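Local structure of D-3-phosphoglycerate dehydrogenase-related protein (Vibrio cholerae, 4S1V) at residues P59-E62 and N63-A66; K196-F199 and F200-D204. The protein probably catalyses the NAD-dependent oxidation or reduction of a D-2-hydroxyacid such as 3-phosphoglycerate. One frame throughout, in Å; residues are numbered along the deposited sequence.

Interaction 1: P59-E62 and N63-A66; sequences PITE and NLLA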
loop_
_atom_site.group_PDB
_atom_site.type_symbol
_atom_site.label_atom_id
_atom_site.label_comp_id
_atom_site.label_asym_id
_atom_site.label_seq_id
_atom_site.Cartn_x
_atom_site.Cartn_y
_atom_site.Cartn_z
ATOM N N PRO C 59 6.920 10.900 35.619
ATOM C CA PRO C 59 7.751 11.820 36.394
ATOM C C PRO C 59 7.189 12.001 37.812
ATOM O O PRO C 59 5.974 12.032 37.997
ATOM C CB PRO C 59 7.640 13.130 35.615
ATOM C CG PRO C 59 6.303 13.049 34.937
ATOM C CD PRO C 59 6.103 11.597 34.603
ATOM N N ILE C 60 8.072 12.099 38.798
ATOM C CA ILE C 60 7.667 12.438 40.158
ATOM C C ILE C 60 7.883 13.935 40.364
ATOM O O ILE C 60 9.021 14.400 40.442
ATOM C CB ILE C 60 8.452 11.626 41.219
ATOM C CG1 ILE C 60 8.281 10.112 40.994
ATOM C CG2 ILE C 60 8.017 12.019 42.624
ATOM C CD1 ILE C 60 6.843 9.622 40.987
ATOM N N THR C 61 6.790 14.685 40.423
ATOM C CA THR C 61 6.862 16.140 40.564
ATOM C C THR C 61 6.602 16.566 42.007
ATOM O O THR C 61 6.180 15.753 42.826
ATOM C CB THR C 61 5.850 16.851 39.646
ATOM O OG1 THR C 61 4.527 16.405 39.959
ATOM C CG2 THR C 61 6.157 16.595 38.163
ATOM N N GLU C 62 6.852 17.838 42.311
ATOM C CA GLU C 62 6.522 18.382 43.627
ATOM C C GLU C 62 5.014 18.312 43.876
ATOM O O GLU C 62 4.573 18.009 44.987
ATOM C CB GLU C 62 7.038 19.813 43.789
ATOM C CG GLU C 62 6.878 20.341 45.205
ATOM C CD GLU C 62 7.806 21.494 45.537
ATOM O OE1 GLU C 62 8.261 22.198 44.612
ATOM O OE2 GLU C 62 8.078 21.697 46.737
ATOM N N ASN C 63 4.238 18.577 42.828
ATOM C CA ASN C 63 2.787 18.442 42.873
ATOM C C ASN C 63 2.342 17.070 43.399
ATOM O O ASN C 63 1.473 16.990 44.265
ATOM C CB ASN C 63 2.192 18.721 41.490
ATOM C CG ASN C 63 0.672 18.734 41.492
ATOM O OD1 ASN C 63 0.039 19.242 42.417
ATOM N ND2 ASN C 63 0.081 18.178 40.443
ATOM N N LEU C 64 2.942 15.996 42.886
ATOM C CA LEU C 64 2.649 14.655 43.389
ATOM C C LEU C 64 3.052 14.513 44.857
ATOM O O LEU C 64 2.251 14.089 45.685
ATOM C CB LEU C 64 3.342 13.572 42.542
ATOM C CG LEU C 64 2.811 13.175 41.157
ATOM C CD1 LEU C 64 3.443 11.858 40.719
ATOM C CD2 LEU C 64 1.292 13.061 41.149
ATOM N N LEU C 65 4.289 14.886 45.168
ATOM C CA LEU C 65 4.832 14.766 46.520
ATOM C C LEU C 65 4.071 15.620 47.537
ATOM O O LEU C 65 3.892 15.213 48.687
ATOM C CB LEU C 65 6.319 15.138 46.522
ATOM C CG LEU C 65 7.266 14.237 45.716
ATOM C CD1 LEU C 65 8.495 15.014 45.268
ATOM C CD2 LEU C 65 7.673 13.007 46.516
ATOM N N ALA C 66 3.616 16.795 47.106
ATOM C CA ALA C 66 2.866 17.703 47.975
ATOM C C ALA C 66 1.513 17.125 48.382
ATOM O O ALA C 66 1.002 17.444 49.456
ATOM C CB ALA C 66 2.689 19.066 47.315
#
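Thr61 and Leu64 meet at an N-cap, where the loop leaving strand 50-53 turns into the short helix 62-66. Thr61 OG1 sits between its own backbone N and carbonyl carbon (chi1 59°), a rotation that swings the hydroxyl oxygen over the first turn, where it accepts a weak bond from Leu64 N at 3.4 Å. The same oxygen also hydrogen-bonds Glu38, whose carboxylate takes Asn63 ND2 as well, so the cap is tied to helix 38-45. The carbonyl of Thr61 takes up the next amide, Leu65 N at 3.1 Å, in a nearly straight bond with an N-H...O angle of 171°.

One residue before the cap, Ile60 divides its branches between the two leucines and crosses each at about a right angle. Ile60 CD1 meets Leu64 CD1 at 4.1 Å. Ile60 CG2, anti to the backbone N, lies 3.9 Å from Leu65 CG. Beyond the leucines the burial is shared: Leu64 leans on Leu41 and Ile42 of helix 38-45, Leu65 on Leu88 and Cys89 of helix 86-91. One residue further on, Ala66 N bonds Glu62 O at 2.6 Å, unusually short, and Ala66 CB is 3.2 Å from that oxygen.

Interaction 2: K196-F199 and F200-D204; sequences KAEF and FAKAD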
loop_
_atom_site.group_PDB
_atom_site.type_symbol
_atom_site.label_atom_id
_atom_site.label_comp_id
_atom_site.label_asym_id
_atom_site.label_seq_id
_atom_site.Cartn_x
_atom_site.Cartn_y
_atom_site.Cartn_z
ATOM N N LYS C 196 33.284 14.643 15.240
ATOM C CA LYS C 196 31.855 14.398 15.034
ATOM C C LYS C 196 31.497 14.488 13.549
ATOM O O LYS C 196 30.709 13.674 13.046
ATOM C CB LYS C 196 31.011 15.379 15.870
ATOM C CG LYS C 196 29.506 15.170 15.759
ATOM C CD LYS C 196 28.694 16.090 16.668
ATOM C CE LYS C 196 28.645 17.522 16.161
ATOM N NZ LYS C 196 27.445 18.233 16.684
ATOM N N ALA C 197 32.079 15.473 12.859
ATOM C CA ALA C 197 31.862 15.650 11.413
ATOM C C ALA C 197 32.225 14.390 10.611
ATOM O O ALA C 197 31.433 13.928 9.792
ATOM C CB ALA C 197 32.609 16.872 10.893
ATOM N N GLU C 198 33.400 13.816 10.867
ATOM C CA GLU C 198 33.784 12.553 10.222
ATOM C C GLU C 198 32.821 11.405 10.578
ATOM O O GLU C 198 32.496 10.575 9.731
ATOM C CB GLU C 198 35.230 12.176 10.583
ATOM C CG GLU C 198 35.583 10.721 10.298
ATOM C CD GLU C 198 37.053 10.396 10.505
ATOM O OE1 GLU C 198 37.900 10.892 9.732
ATOM O OE2 GLU C 198 37.363 9.618 11.427
ATOM N N PHE C 199 32.377 11.368 11.832
ATOM C CA PHE C 199 31.496 10.318 12.327
ATOM C C PHE C 199 30.177 10.299 11.560
ATOM O O PHE C 199 29.770 9.254 11.068
ATOM C CB PHE C 199 31.275 10.478 13.842
ATOM C CG PHE C 199 30.363 9.437 14.453
ATOM C CD1 PHE C 199 30.748 8.098 14.521
ATOM C CD2 PHE C 199 29.131 9.806 14.988
ATOM C CE1 PHE C 199 29.910 7.152 15.100
ATOM C CE2 PHE C 199 28.291 8.864 15.570
ATOM C CZ PHE C 199 28.678 7.535 15.622
ATOM N N PHE C 200 29.527 11.455 11.426
ATOM C CA PHE C 200 28.269 11.524 10.679
ATOM C C PHE C 200 28.433 11.318 9.179
ATOM O O PHE C 200 27.545 10.760 8.531
ATOM C CB PHE C 200 27.496 12.814 10.987
ATOM C CG PHE C 200 26.722 12.744 12.268
ATOM C CD1 PHE C 200 27.351 12.960 13.486
ATOM C CD2 PHE C 200 25.367 12.427 12.263
ATOM C CE1 PHE C 200 26.646 12.870 14.681
ATOM C CE2 PHE C 200 24.654 12.341 13.449
ATOM C CZ PHE C 200 25.297 12.564 14.661
ATOM N N ALA C 201 29.571 11.749 8.636
ATOM C CA ALA C 201 29.839 11.591 7.207
ATOM C C ALA C 201 30.059 10.131 6.797
ATOM O O ALA C 201 29.617 9.717 5.724
ATOM C CB ALA C 201 31.030 12.448 6.790
ATOM N N LYS C 202 30.723 9.357 7.658
ATOM C CA LYS C 202 31.204 8.018 7.293
ATOM C C LYS C 202 30.321 6.847 7.745
ATOM O O LYS C 202 30.419 5.751 7.198
ATOM C CB LYS C 202 32.645 7.813 7.785
ATOM C CG LYS C 202 33.644 8.781 7.170
ATOM C CD LYS C 202 35.079 8.424 7.526
ATOM C CE LYS C 202 36.050 9.367 6.822
ATOM N NZ LYS C 202 37.440 8.834 6.765
ATOM N N ALA C 203 29.452 7.064 8.725
ATOM C CA ALA C 203 28.653 5.954 9.250
ATOM C C ALA C 203 27.554 5.571 8.267
ATOM O O ALA C 203 26.855 6.439 7.759
ATOM C CB ALA C 203 28.062 6.309 10.603
ATOM N N ASP C 204 27.431 4.279 7.968
ATOM C CA ASP C 204 26.288 3.782 7.200
ATOM C C ASP C 204 25.095 3.548 8.117
ATOM O O ASP C 204 23.960 3.888 7.784
ATOM C CB ASP C 204 26.648 2.488 6.470
ATOM C CG ASP C 204 27.681 2.704 5.391
ATOM O OD1 ASP C 204 27.410 3.505 4.483
ATOM O OD2 ASP C 204 28.763 2.076 5.447
#
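Four successive i to i+4 hydrogen bonds carry the chain from Lys196 to Ala203, from Phe200 N to Lys196 O (3.0 Å) through to Ala203 N on Phe199 O (3.2 Å), where the helix of this Rossmann-type domain ends. Phe199 and Phe200, though adjacent, form an offset edge-to-face pair: the edge of Phe199 is directed at the face of Phe200, with the planes at 89° and the ring centroids 5.7 Å apart. Different rotations, Phe199 CG anti to the backbone N and Phe200 CG anti to the carbonyl carbon, turn the neighbouring rings across each other, and both rings reach Trp153 and Leu206 of the sheet. Lys196 lays its CG 3.8 Å from Phe200 CE1 and sends NZ to a salt bridge with Asp224.

On another side of the helix, the methylenes of Glu198 and Lys202 cross at a slant, Glu198 CG 3.6 Å from Lys202 CD. Glu198 OE1 and Lys202 NZ are 3.6 Å apart, a long salt bridge, whereas Glu198 OE2 accepts from Ala194 N. The chemistry is thus divided: aromatic packing holds the helix to the sheet, while the Glu198-Lys202 attraction, probably modest at that length, supplements the backbone bond from Lys202 N to Glu198 O.

The two contacts flank different parallel sheets and come in series along the chain. Interaction 1 follows strand 50-53 of the five-stranded sheet near the N-terminus and leads through helix 62-66 towards strand 73-76. Interaction 2 lies in the NAD-binding domain, on helix 196-202, which runs between strand 191-192, at one edge of the seven-stranded sheet, and strand 205-208, inside it. Their centres are about 41 Å apart, their nearest atoms about 27 Å, on opposite sides of the chain's centre. Each therefore packs a crossover helix within its own alpha/beta unit, consistent with the two-domain build of D-2-hydroxyacid dehydrogenases, and neither touches another chain of the four-chain assembly.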